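Local atomic coordinates of H127A/Y244A mutant of alginate lyase AlyC3 in complex with dimannuronate (Psychromonas sp., PDB entry 7C8F), a protein that probably cleaves alginate by beta-elimination, as other polysaccharide lyases of family 7 do, and binds dimannuronate in its substrate cleft. Residues L97-E102 against A253-L258; V101-P106 against I120-V125; M161-A166 against D229-L234; A126-D131 against L235-A240. All blocks are in the same frame, centred on the assembly; numbering follows the deposited sequence. Where two conformers were deposited one is given.

Interaction 1. Residues L97-E102 against A253-L258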
# COMPACT_ATOMS: atom_id res chain seq x y z
N LEU B 97 21.45 -2.40 9.82
CA LEU B 97 21.89 -3.73 10.21
C LEU B 97 23.31 -3.87 9.68
O LEU B 97 23.56 -3.68 8.49
CB LEU B 97 20.99 -4.79 9.58
CG LEU B 97 21.23 -6.22 10.07
CD1 LEU B 97 20.69 -6.37 11.51
CD2 LEU B 97 20.59 -7.23 9.10
N SER B 98 24.22 -4.18 10.57
CA SER B 98 25.62 -4.34 10.22
C SER B 98 26.09 -5.72 10.56
O SER B 98 25.93 -6.16 11.64
CB SER B 98 26.48 -3.34 10.98
OG SER B 98 26.08 -2.04 10.76
N ALA B 99 26.72 -6.37 9.59
CA ALA B 99 27.22 -7.68 9.78
C ALA B 99 28.57 -7.92 9.12
O ALA B 99 28.94 -7.24 8.25
CB ALA B 99 26.22 -8.67 9.21
N GLU B 100 29.28 -8.92 9.62
CA GLU B 100 30.50 -9.42 9.01
C GLU B 100 30.24 -10.91 8.94
O GLU B 100 30.04 -11.53 9.91
CB GLU B 100 31.76 -9.09 9.76
CG GLU B 100 32.07 -7.63 9.73
CD GLU B 100 33.26 -7.24 10.57
OE1 GLU B 100 33.80 -8.13 11.24
OE2 GLU B 100 33.60 -6.06 10.54
N VAL B 101 30.21 -11.46 7.74
CA VAL B 101 29.83 -12.82 7.51
C VAL B 101 30.74 -13.62 6.60
O VAL B 101 31.29 -13.12 5.67
CB VAL B 101 28.47 -12.80 6.76
CG1 VAL B 101 27.89 -14.19 6.67
CG2 VAL B 101 27.50 -11.86 7.40
N GLU B 102 30.85 -14.90 6.92
CA GLU B 102 31.53 -15.89 6.13
C GLU B 102 30.61 -17.09 5.93
O GLU B 102 30.12 -17.62 6.86
CB GLU B 102 32.82 -16.36 6.80
CG GLU B 102 33.60 -17.36 5.96
CD GLU B 102 34.89 -17.79 6.61
OE1 GLU B 102 35.25 -17.27 7.65
OE2 GLU B 102 35.52 -18.67 6.06
N ALA B 253 26.63 -20.32 8.29
CA ALA B 253 27.14 -18.96 8.23
C ALA B 253 27.76 -18.59 9.56
O ALA B 253 27.18 -18.86 10.62
CB ALA B 253 26.02 -17.96 7.89
N HIS B 254 28.93 -17.95 9.51
CA HIS B 254 29.63 -17.47 10.69
C HIS B 254 29.62 -15.95 10.68
O HIS B 254 30.12 -15.32 9.75
CB HIS B 254 31.07 -17.99 10.72
CG HIS B 254 31.16 -19.46 11.00
ND1 HIS B 254 32.31 -20.06 11.47
CD2 HIS B 254 30.24 -20.45 10.88
CE1 HIS B 254 32.10 -21.35 11.63
NE2 HIS B 254 30.85 -21.62 11.27
N PHE B 255 29.01 -15.35 11.71
CA PHE B 255 28.93 -13.90 11.83
C PHE B 255 29.95 -13.44 12.88
O PHE B 255 29.75 -13.64 14.08
CB PHE B 255 27.54 -13.48 12.30
CG PHE B 255 26.47 -13.51 11.22
CD1 PHE B 255 25.98 -14.71 10.73
CD2 PHE B 255 25.91 -12.33 10.76
CE1 PHE B 255 24.98 -14.74 9.75
CE2 PHE B 255 24.89 -12.35 9.79
CZ PHE B 255 24.44 -13.55 9.28
N ASN B 256 31.03 -12.81 12.42
CA ASN B 256 31.96 -12.19 13.36
C ASN B 256 31.36 -10.95 14.00
O ASN B 256 31.79 -10.55 15.09
CB ASN B 256 33.27 -11.86 12.62
CG ASN B 256 34.30 -11.18 13.50
OD1 ASN B 256 34.84 -11.79 14.43
ND2 ASN B 256 34.60 -9.93 13.20
N LYS B 257 30.35 -10.36 13.37
CA LYS B 257 29.73 -9.13 13.84
C LYS B 257 28.27 -9.18 13.44
O LYS B 257 27.94 -9.60 12.33
CB LYS B 257 30.40 -7.90 13.22
CG LYS B 257 29.66 -6.59 13.44
CD LYS B 257 30.49 -5.41 12.91
CE LYS B 257 29.76 -4.09 13.09
NZ LYS B 257 30.59 -2.94 12.63
N LEU B 258 27.40 -8.76 14.36
CA LEU B 258 26.00 -8.57 14.03
C LEU B 258 25.46 -7.49 14.94
O LEU B 258 25.42 -7.67 16.17
CB LEU B 258 25.20 -9.87 14.18
CG LEU B 258 23.72 -9.76 13.78
CD1 LEU B 258 23.54 -9.35 12.31
CD2 LEU B 258 23.03 -11.08 14.05
O HOH W 1 31.96 -4.07 9.91
O HOH W 2 34.67 -18.58 10.21
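Strands 93-103 and 250-264 pair antiparallel here, in the seven-stranded sheet of the PL7 beta-sandwich (a jelly roll), and a beta bulge breaks the pairing. Glu100 lies opposite Lys257 and Val101 opposite Phe255, so Asn256 is the extra residue, at a corner of the chain. On one side of the bulge, Glu102 and His254 exchange two backbone hydrogen bonds. On the other, Glu100 N donates to Lys257 O at 3.1 Å. At the bulge itself the bond from Asn256 N to Glu100 O is weak, with an angle of 126°. The side chains also meet here: Asn256 ND2 donates to Glu100 OE1 at 2.8 Å, nearly along the C-O axis and in the amide plane. The two side chains point the same way, and carboxylate and amide are nearly coplanar, 13° apart. Glu100 OE2 stands 4.8 Å from Lys257 NZ, and a water joins the two. A second water links Glu102 OE1 to His254 ND1, while NE2 of this histidine bonds Glu252. On the buried face, Val101 has CG2 trans to its carbonyl carbon. This methyl lies over one face of the Phe255 ring, 3.9 Å from the centroid and offset toward the rim. Ala99 CB touches Phe255 CE2 at 4.0 Å. Strand 67-72 flanks 250-264, and strand 203-210 flanks 93-103. Phe122, Leu123 and Ala240 of the other sheet pack against the buried face.

Interaction 2. Residues V101-P106 against I120-V125. With BEM (beta-D-mannopyranuronic acid), chain D.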
# COMPACT_ATOMS: atom_id res chain seq x y z
N VAL B 101 30.21 -11.46 7.74
CA VAL B 101 29.83 -12.82 7.51
C VAL B 101 30.74 -13.62 6.60
O VAL B 101 31.29 -13.12 5.67
CB VAL B 101 28.47 -12.80 6.76
CG1 VAL B 101 27.89 -14.19 6.67
CG2 VAL B 101 27.50 -11.86 7.40
N GLU B 102 30.85 -14.90 6.92
CA GLU B 102 31.53 -15.89 6.13
C GLU B 102 30.61 -17.09 5.93
O GLU B 102 30.12 -17.62 6.86
CB GLU B 102 32.82 -16.36 6.80
CG GLU B 102 33.60 -17.36 5.96
CD GLU B 102 34.89 -17.79 6.61
OE1 GLU B 102 35.25 -17.27 7.65
OE2 GLU B 102 35.52 -18.67 6.06
N ILE B 103 30.37 -17.47 4.70
CA ILE B 103 29.58 -18.65 4.39
C ILE B 103 30.54 -19.83 4.26
O ILE B 103 31.52 -19.76 3.50
CB ILE B 103 28.76 -18.44 3.10
CG1 ILE B 103 27.95 -17.14 3.18
CG2 ILE B 103 27.86 -19.65 2.84
CD1 ILE B 103 26.90 -17.14 4.27
N ILE B 104 30.26 -20.90 4.99
CA ILE B 104 31.19 -22.02 5.12
C ILE B 104 30.86 -23.08 4.09
O ILE B 104 29.76 -23.64 4.09
CB ILE B 104 31.14 -22.60 6.54
CG1 ILE B 104 31.40 -21.51 7.57
CG2 ILE B 104 32.18 -23.71 6.67
CD1 ILE B 104 32.74 -20.83 7.42
N ASP B 105 31.85 -23.39 3.22
CA ASP B 105 31.77 -24.47 2.24
C ASP B 105 30.42 -24.50 1.53
O ASP B 105 29.76 -25.55 1.51
CB ASP B 105 32.02 -25.82 2.91
CG ASP B 105 33.46 -26.00 3.32
OD1 ASP B 105 34.35 -25.57 2.57
OD2 ASP B 105 33.69 -26.57 4.42
N PRO B 106 29.99 -23.40 0.91
CA PRO B 106 28.67 -23.40 0.26
C PRO B 106 28.59 -24.31 -0.96
O PRO B 106 27.52 -24.87 -1.23
CB PRO B 106 28.45 -21.92 -0.11
CG PRO B 106 29.81 -21.32 -0.16
CD PRO B 106 30.64 -22.08 0.85
N ILE B 120 21.78 -19.35 -0.68
CA ILE B 120 21.65 -19.24 0.77
C ILE B 120 21.42 -17.77 1.08
O ILE B 120 22.25 -16.93 0.74
CB ILE B 120 22.92 -19.74 1.50
CG1 ILE B 120 23.11 -21.24 1.28
CG2 ILE B 120 22.81 -19.41 3.02
CD1 ILE B 120 24.54 -21.72 1.52
N THR B 121 20.29 -17.46 1.73
CA THR B 121 19.98 -16.09 2.11
C THR B 121 20.43 -15.89 3.54
O THR B 121 20.06 -16.68 4.41
CB THR B 121 18.47 -15.86 2.02
OG1 THR B 121 18.06 -16.05 0.67
CG2 THR B 121 18.09 -14.44 2.50
N PHE B 122 21.23 -14.86 3.79
CA PHE B 122 21.76 -14.64 5.13
C PHE B 122 21.48 -13.25 5.72
O PHE B 122 21.69 -13.06 6.92
CB PHE B 122 23.26 -15.00 5.21
CG PHE B 122 24.14 -14.22 4.28
CD1 PHE B 122 24.37 -14.67 2.98
CD2 PHE B 122 24.73 -13.05 4.70
CE1 PHE B 122 25.17 -13.94 2.10
CE2 PHE B 122 25.54 -12.32 3.85
CZ PHE B 122 25.76 -12.76 2.53
N LEU B 123 21.00 -12.30 4.92
CA LEU B 123 20.48 -11.04 5.45
C LEU B 123 19.22 -10.72 4.67
O LEU B 123 19.15 -10.98 3.46
CB LEU B 123 21.46 -9.89 5.28
CG LEU B 123 22.85 -10.10 5.89
CD1 LEU B 123 23.84 -9.09 5.35
CD2 LEU B 123 22.78 -10.00 7.42
N GLN B 124 18.22 -10.14 5.34
CA GLN B 124 16.96 -9.86 4.68
C GLN B 124 16.33 -8.60 5.26
O GLN B 124 16.45 -8.32 6.45
CB GLN B 124 16.02 -11.07 4.82
CG GLN B 124 14.72 -11.02 4.03
CD GLN B 124 14.13 -12.41 3.81
OE1 GLN B 124 14.80 -13.31 3.32
NE2 GLN B 124 12.86 -12.58 4.17
N VAL B 125 15.63 -7.86 4.40
CA VAL B 125 14.66 -6.86 4.83
C VAL B 125 13.32 -7.38 4.33
O VAL B 125 13.10 -7.48 3.12
CB VAL B 125 14.94 -5.46 4.26
CG1 VAL B 125 13.86 -4.47 4.74
CG2 VAL B 125 16.33 -4.96 4.64
C1 BEM D . 7.81 -16.21 3.53
C2 BEM D . 7.01 -15.71 2.34
O2 BEM D . 7.00 -14.29 2.33
C3 BEM D . 7.59 -16.26 1.06
O3 BEM D . 6.96 -15.69 -0.04
C4 BEM D . 9.09 -16.03 0.98
O4 BEM D . 9.60 -16.85 -0.06
C5 BEM D . 9.76 -16.46 2.27
O5 BEM D . 9.16 -15.90 3.42
C6 BEM D . 11.14 -15.95 2.20
O6B BEM D . 11.41 -14.89 2.77
O6A BEM D . 12.01 -16.68 1.74
O1 BEM D . 7.39 -15.58 4.73
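Val101 and Ile103 of one sheet meet the ring of Phe122 in the other. The two strand segments run 9.8 Å apart at closest approach, and side chains alone bridge that distance, with no hydrogen bond across. Val101 and Ile103 lie next to each other along the strand and rest obliquely on the same side of the Phe122 ring. Val101 CG1 approaches ring atom CD2 at 3.9 Å, and its second methyl, CG2, also sits near CD2 and CE2. Ile103 CD1 comes from the same side of the ring plane, but near Phe122 CD1, at 3.8 Å. It also makes an off-centre CH-pi contact, 4.2 Å from the ring centroid. Phe122 CG stands between its own N and carbonyl carbon (chi1 60°), which sends the ring across the gap. A bump lies further along: Ile120 CD1 enters the notch between Ile103 CG2, at 4.1 Å, and Pro106 CB, at 4.2 Å. The side chains of Ile103 and Ile120 slide past each other in opposite directions. Phe122 and Leu123 form a classic beta bulge opposite Val145. Gln124 leaves this interface and serves the substrate pocket. In one of its two modelled conformers, NE2 donates to O6B of the mannuronate at 3.1 Å. Arg77, Pro139 O and Lys170 also bond this sugar. Around the contact, Phe205 meets the Phe122 ring edge-to-face and Phe158 packs against it too. Strand 143-148 borders 119-129, Ala253 of strand 250-264 touches Ile103, and helix 106-109 begins at Pro106.

Interaction 3. Residues M161-A166 against D229-L234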
# COMPACT_ATOMS: atom_id res chain seq x y z
N MET B 161 19.21 -9.14 -3.95
CA MET B 161 18.00 -9.33 -4.74
C MET B 161 16.97 -8.37 -4.17
O MET B 161 16.51 -8.54 -3.04
CB MET B 161 17.52 -10.78 -4.59
CG MET B 161 18.59 -11.83 -4.90
SD MET B 161 19.22 -11.69 -6.59
CE MET B 161 20.15 -13.22 -6.76
N VAL B 162 16.62 -7.35 -4.93
CA VAL B 162 15.78 -6.25 -4.45
C VAL B 162 14.44 -6.30 -5.16
O VAL B 162 14.38 -6.18 -6.39
CB VAL B 162 16.48 -4.90 -4.63
CG1 VAL B 162 15.58 -3.76 -4.15
CG2 VAL B 162 17.81 -4.88 -3.88
N LYS B 163 13.37 -6.46 -4.39
CA LYS B 163 12.03 -6.36 -4.94
C LYS B 163 11.78 -4.89 -5.30
O LYS B 163 11.96 -4.01 -4.45
CB LYS B 163 11.05 -6.85 -3.87
CG LYS B 163 9.57 -6.60 -4.11
CD LYS B 163 8.99 -7.38 -5.30
CE LYS B 163 7.45 -7.34 -5.19
NZ LYS B 163 6.73 -7.85 -6.38
N ASN B 164 11.41 -4.63 -6.56
CA ASN B 164 11.42 -3.29 -7.13
C ASN B 164 10.03 -2.70 -7.36
O ASN B 164 9.88 -1.75 -8.12
CB ASN B 164 12.21 -3.28 -8.44
CG ASN B 164 12.81 -1.93 -8.76
OD1 ASN B 164 13.08 -1.12 -7.87
ND2 ASN B 164 13.02 -1.67 -10.04
N ASN B 165 9.00 -3.29 -6.74
CA ASN B 165 7.67 -2.69 -6.66
C ASN B 165 7.02 -3.28 -5.42
O ASN B 165 7.63 -4.07 -4.70
CB ASN B 165 6.88 -2.89 -7.96
CG ASN B 165 6.68 -4.36 -8.32
OD1 ASN B 165 6.48 -5.21 -7.45
ND2 ASN B 165 6.73 -4.66 -9.62
N ALA B 166 5.77 -2.88 -5.15
CA ALA B 166 5.05 -3.38 -3.98
C ALA B 166 3.92 -4.33 -4.36
O ALA B 166 2.92 -4.45 -3.64
CB ALA B 166 4.56 -2.23 -3.10
N ASP B 229 10.76 4.44 -2.76
CA ASP B 229 9.52 5.21 -2.58
C ASP B 229 8.29 4.28 -2.73
O ASP B 229 7.34 4.41 -2.04
CB ASP B 229 9.50 6.32 -3.65
CG ASP B 229 8.46 7.41 -3.44
OD1 ASP B 229 7.88 7.54 -2.43
OD2 ASP B 229 8.34 8.17 -4.36
N TYR B 230 8.38 3.35 -3.65
CA TYR B 230 7.30 2.42 -3.92
C TYR B 230 6.87 1.53 -2.74
O TYR B 230 5.82 1.01 -2.75
CB TYR B 230 7.64 1.51 -5.12
CG TYR B 230 8.92 0.70 -4.96
CD1 TYR B 230 8.90 -0.50 -4.31
CD2 TYR B 230 10.11 1.16 -5.45
CE1 TYR B 230 10.05 -1.21 -4.13
CE2 TYR B 230 11.26 0.46 -5.29
CZ TYR B 230 11.22 -0.71 -4.63
OH TYR B 230 12.37 -1.40 -4.49
N TRP B 231 7.76 1.39 -1.77
CA TRP B 231 7.56 0.56 -0.60
C TRP B 231 7.12 1.32 0.64
O TRP B 231 7.01 0.78 1.67
CB TRP B 231 8.91 -0.07 -0.29
CG TRP B 231 8.97 -1.34 0.51
CD1 TRP B 231 9.33 -1.47 1.79
CD2 TRP B 231 8.73 -2.65 0.03
NE1 TRP B 231 9.32 -2.77 2.17
CE2 TRP B 231 8.96 -3.53 1.09
CE3 TRP B 231 8.35 -3.17 -1.20
CZ2 TRP B 231 8.81 -4.89 0.95
CZ3 TRP B 231 8.20 -4.51 -1.32
CH2 TRP B 231 8.44 -5.35 -0.26
N ARG B 232 6.89 2.60 0.47
CA ARG B 232 6.62 3.50 1.59
C ARG B 232 5.57 3.13 2.60
O ARG B 232 5.73 3.43 3.77
CB ARG B 232 6.39 4.93 1.08
CG ARG B 232 5.16 5.15 0.23
CD ARG B 232 5.19 6.49 -0.47
NE ARG B 232 4.05 6.77 -1.33
CZ ARG B 232 3.97 6.42 -2.59
NH1 ARG B 232 4.92 5.74 -3.16
NH2 ARG B 232 2.95 6.75 -3.31
N HIS B 233 4.53 2.47 2.13
CA HIS B 233 3.43 2.07 3.01
C HIS B 233 3.72 0.82 3.83
O HIS B 233 2.92 0.49 4.72
CB HIS B 233 2.16 1.82 2.19
CG HIS B 233 2.37 0.83 1.07
ND1 HIS B 233 3.34 1.00 0.11
CD2 HIS B 233 1.73 -0.33 0.77
CE1 HIS B 233 3.28 0.00 -0.75
NE2 HIS B 233 2.31 -0.81 -0.38
N LEU B 234 4.81 0.10 3.56
CA LEU B 234 5.04 -1.20 4.17
C LEU B 234 6.02 -1.09 5.34
O LEU B 234 7.19 -0.75 5.15
CB LEU B 234 5.55 -2.18 3.11
CG LEU B 234 4.53 -2.46 2.00
CD1 LEU B 234 5.19 -3.23 0.86
CD2 LEU B 234 3.35 -3.25 2.58
O HOH W 3 1.41 -3.23 -1.64
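Asn165 and Tyr230 come to 5.8 Å between CA atoms where the chain leaving strand 157-163 passes a short 3-10 segment, 229-231, that runs into a type I turn from Trp231 to Leu234. Tyr230 carries most of the contact. Its OH donates to Lys163 O at 2.6 Å, in the carbonyl plane and on a lone pair. The ring lies under the peptide between Asn164 and Asn165, with Asn164 C 3.5 Å above its plane, toward the rim. Its CG is placed between backbone N and carbonyl carbon (chi1 58°), which swings the ring against that peptide. Asn164 crosses the tyrosine at about a right angle, its amide nearly perpendicular to the ring. Trp231 turns its edge to Asn165 O, 3.5 Å from CZ3 and in the indole plane. Lys163 CG packs on the same CZ3 at 3.7 Å, crossing the indole at about a right angle. Ala166 CB meets the edge of the His233 ring, 3.5 Å from CE1, and a water joins Ala166 O to His233 NE2. Lys163 NZ bonds Asn165 OD1 at 2.9 Å and also Val167 O, which ties the lysine to the loop after the strand. At the subunit interface, His233 stacks on His233 of the second subunit, whose Asp89 forms a salt bridge with Arg232. Bonds to Lys163 O and His226 probably fix the tyrosine hydroxyl's rotation, while Asn165 O, buried without a partner, is held by packing.

Interaction 4. Residues A126-D131 against L235-A240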
# COMPACT_ATOMS: atom_id res chain seq x y z
N ALA B 126 12.43 -7.72 5.27
CA ALA B 126 11.09 -8.19 4.96
C ALA B 126 10.09 -7.06 5.22
O ALA B 126 10.43 -6.04 5.81
CB ALA B 126 10.73 -9.37 5.87
N ASN B 127 8.86 -7.25 4.75
CA ASN B 127 7.77 -6.39 5.21
C ASN B 127 6.85 -7.17 6.12
O ASN B 127 6.61 -8.37 5.91
CB ASN B 127 6.97 -5.74 4.06
CG ASN B 127 6.07 -6.72 3.33
OD1 ASN B 127 4.86 -6.80 3.60
ND2 ASN B 127 6.64 -7.46 2.41
N LYS B 128 6.37 -6.49 7.15
CA LYS B 128 5.28 -7.02 7.95
C LYS B 128 3.96 -6.80 7.23
O LYS B 128 3.17 -7.74 7.06
CB LYS B 128 5.31 -6.37 9.34
CG LYS B 128 4.31 -6.95 10.34
CD LYS B 128 4.62 -8.41 10.65
CE LYS B 128 3.71 -8.93 11.75
NZ LYS B 128 4.09 -10.32 12.11
N GLY B 129 3.73 -5.58 6.76
CA GLY B 129 2.51 -5.19 6.07
C GLY B 129 2.21 -3.73 6.35
O GLY B 129 3.12 -2.95 6.62
N LEU B 130 0.93 -3.37 6.30
CA LEU B 130 0.56 -1.98 6.55
C LEU B 130 0.66 -1.61 8.02
O LEU B 130 0.74 -0.42 8.34
CB LEU B 130 -0.88 -1.73 6.13
CG LEU B 130 -1.19 -1.81 4.64
CD1 LEU B 130 -2.68 -1.70 4.46
CD2 LEU B 130 -0.48 -0.70 3.86
N ASP B 131 0.64 -2.60 8.92
CA ASP B 131 0.58 -2.38 10.36
C ASP B 131 1.37 -3.48 11.05
O ASP B 131 1.87 -4.40 10.40
CB ASP B 131 -0.88 -2.31 10.84
CG ASP B 131 -1.69 -3.54 10.46
OD1 ASP B 131 -1.12 -4.63 10.34
OD2 ASP B 131 -2.93 -3.41 10.28
N LEU B 235 5.54 -1.39 6.54
CA LEU B 235 6.44 -1.52 7.68
C LEU B 235 7.35 -2.72 7.46
O LEU B 235 6.90 -3.78 7.02
CB LEU B 235 5.63 -1.72 8.96
CG LEU B 235 4.66 -0.60 9.33
CD1 LEU B 235 3.99 -0.89 10.67
CD2 LEU B 235 5.38 0.75 9.38
N SER B 236 8.64 -2.55 7.75
CA SER B 236 9.66 -3.49 7.34
C SER B 236 10.54 -3.88 8.52
O SER B 236 10.53 -3.23 9.58
CB SER B 236 10.47 -2.90 6.19
OG SER B 236 9.60 -2.61 5.09
N TYR B 237 11.28 -4.98 8.36
CA TYR B 237 12.09 -5.47 9.47
C TYR B 237 13.28 -6.26 8.95
O TYR B 237 13.28 -6.76 7.82
CB TYR B 237 11.28 -6.32 10.46
CG TYR B 237 10.62 -7.57 9.90
CD1 TYR B 237 9.34 -7.53 9.35
CD2 TYR B 237 11.27 -8.80 9.97
CE1 TYR B 237 8.74 -8.69 8.88
CE2 TYR B 237 10.67 -9.96 9.52
CZ TYR B 237 9.40 -9.90 8.97
OH TYR B 237 8.79 -11.05 8.50
N PHE B 238 14.29 -6.38 9.81
CA PHE B 238 15.53 -7.08 9.49
C PHE B 238 15.51 -8.52 9.98
O PHE B 238 14.99 -8.83 11.06
CB PHE B 238 16.72 -6.42 10.18
CG PHE B 238 17.11 -5.08 9.62
CD1 PHE B 238 17.48 -4.95 8.28
CD2 PHE B 238 17.20 -3.97 10.45
CE1 PHE B 238 17.88 -3.72 7.79
CE2 PHE B 238 17.62 -2.75 9.96
CZ PHE B 238 17.96 -2.62 8.63
N LYS B 239 16.15 -9.40 9.21
CA LYS B 239 16.50 -10.74 9.66
C LYS B 239 17.93 -11.05 9.24
O LYS B 239 18.42 -10.55 8.22
CB LYS B 239 15.60 -11.82 9.07
CG LYS B 239 14.15 -11.67 9.51
CD LYS B 239 13.31 -12.91 9.25
CE LYS B 239 12.97 -13.04 7.78
NZ LYS B 239 12.15 -14.28 7.58
N ALA B 240 18.58 -11.92 10.01
CA ALA B 240 19.93 -12.36 9.74
C ALA B 240 20.08 -13.80 10.20
O ALA B 240 19.58 -14.16 11.27
CB ALA B 240 20.97 -11.47 10.44
O HOH W 4 6.42 -10.80 7.36
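Ala126, an engineered residue, and Tyr237 form a hydrogen-bonded antiparallel pair in the curved sheet of the jelly roll, where strand 119-129 runs beside 235-240. Ala126 N donates to Tyr237 O at 2.9 Å, and Tyr237 N donates back to Ala126 O at 2.9 Å. Two further backbone bonds follow toward the strand end. Lys128 N meets Leu235 O at 2.8 Å. Leu235 N meets Gly129 O at 2.9 Å, a more bent bond of 142°. Asn127 and Ser236 make the non-hydrogen-bonded pair between them, and their side chains find partners outside. Asn127 ND2 bonds Val138 O. Ser236 OG bonds both Trp231 NE1 and Leu234 O. Lys128 O is taken by Asn137 ND2, and Lys128 NZ bonds a malonate ion, probably from the crystallisation liquor. Leu130 and Asp131 pack on the second subunit. With CG between its own N and carbonyl carbon (chi1 60°), the Tyr237 ring comes over Ala126, whose CB lies over one ring face, 3.7 Å from the centroid. The ring also makes a cation-pi contact with Arg81. A water at the ring edge, near its plane, lies 2.6 Å from Tyr237 OH and donates to Asn127 O at 2.8 Å.

From the N terminus, strand 93-103 opens interactions 1 and 2 from one stretch, sharing Val101 and Glu102. Interaction 2 closes first, at 120-125, and joins the two sheets. The same strand, 119-129, continues into 126-131 and opens interaction 4. Interaction 3 opens next at 161-166 and closes at 229-234. Interaction 4 closes directly afterwards at 235-240, so 3 nests inside it. Interaction 1 closes last, at 253-258, and encloses both. Interactions 3 and 4 touch through Trp231 and Ser236, and both reach the second subunit. Interactions 1 and 4 lie on opposite sides of the chain's centre but touch where Leu97 packs on Phe238.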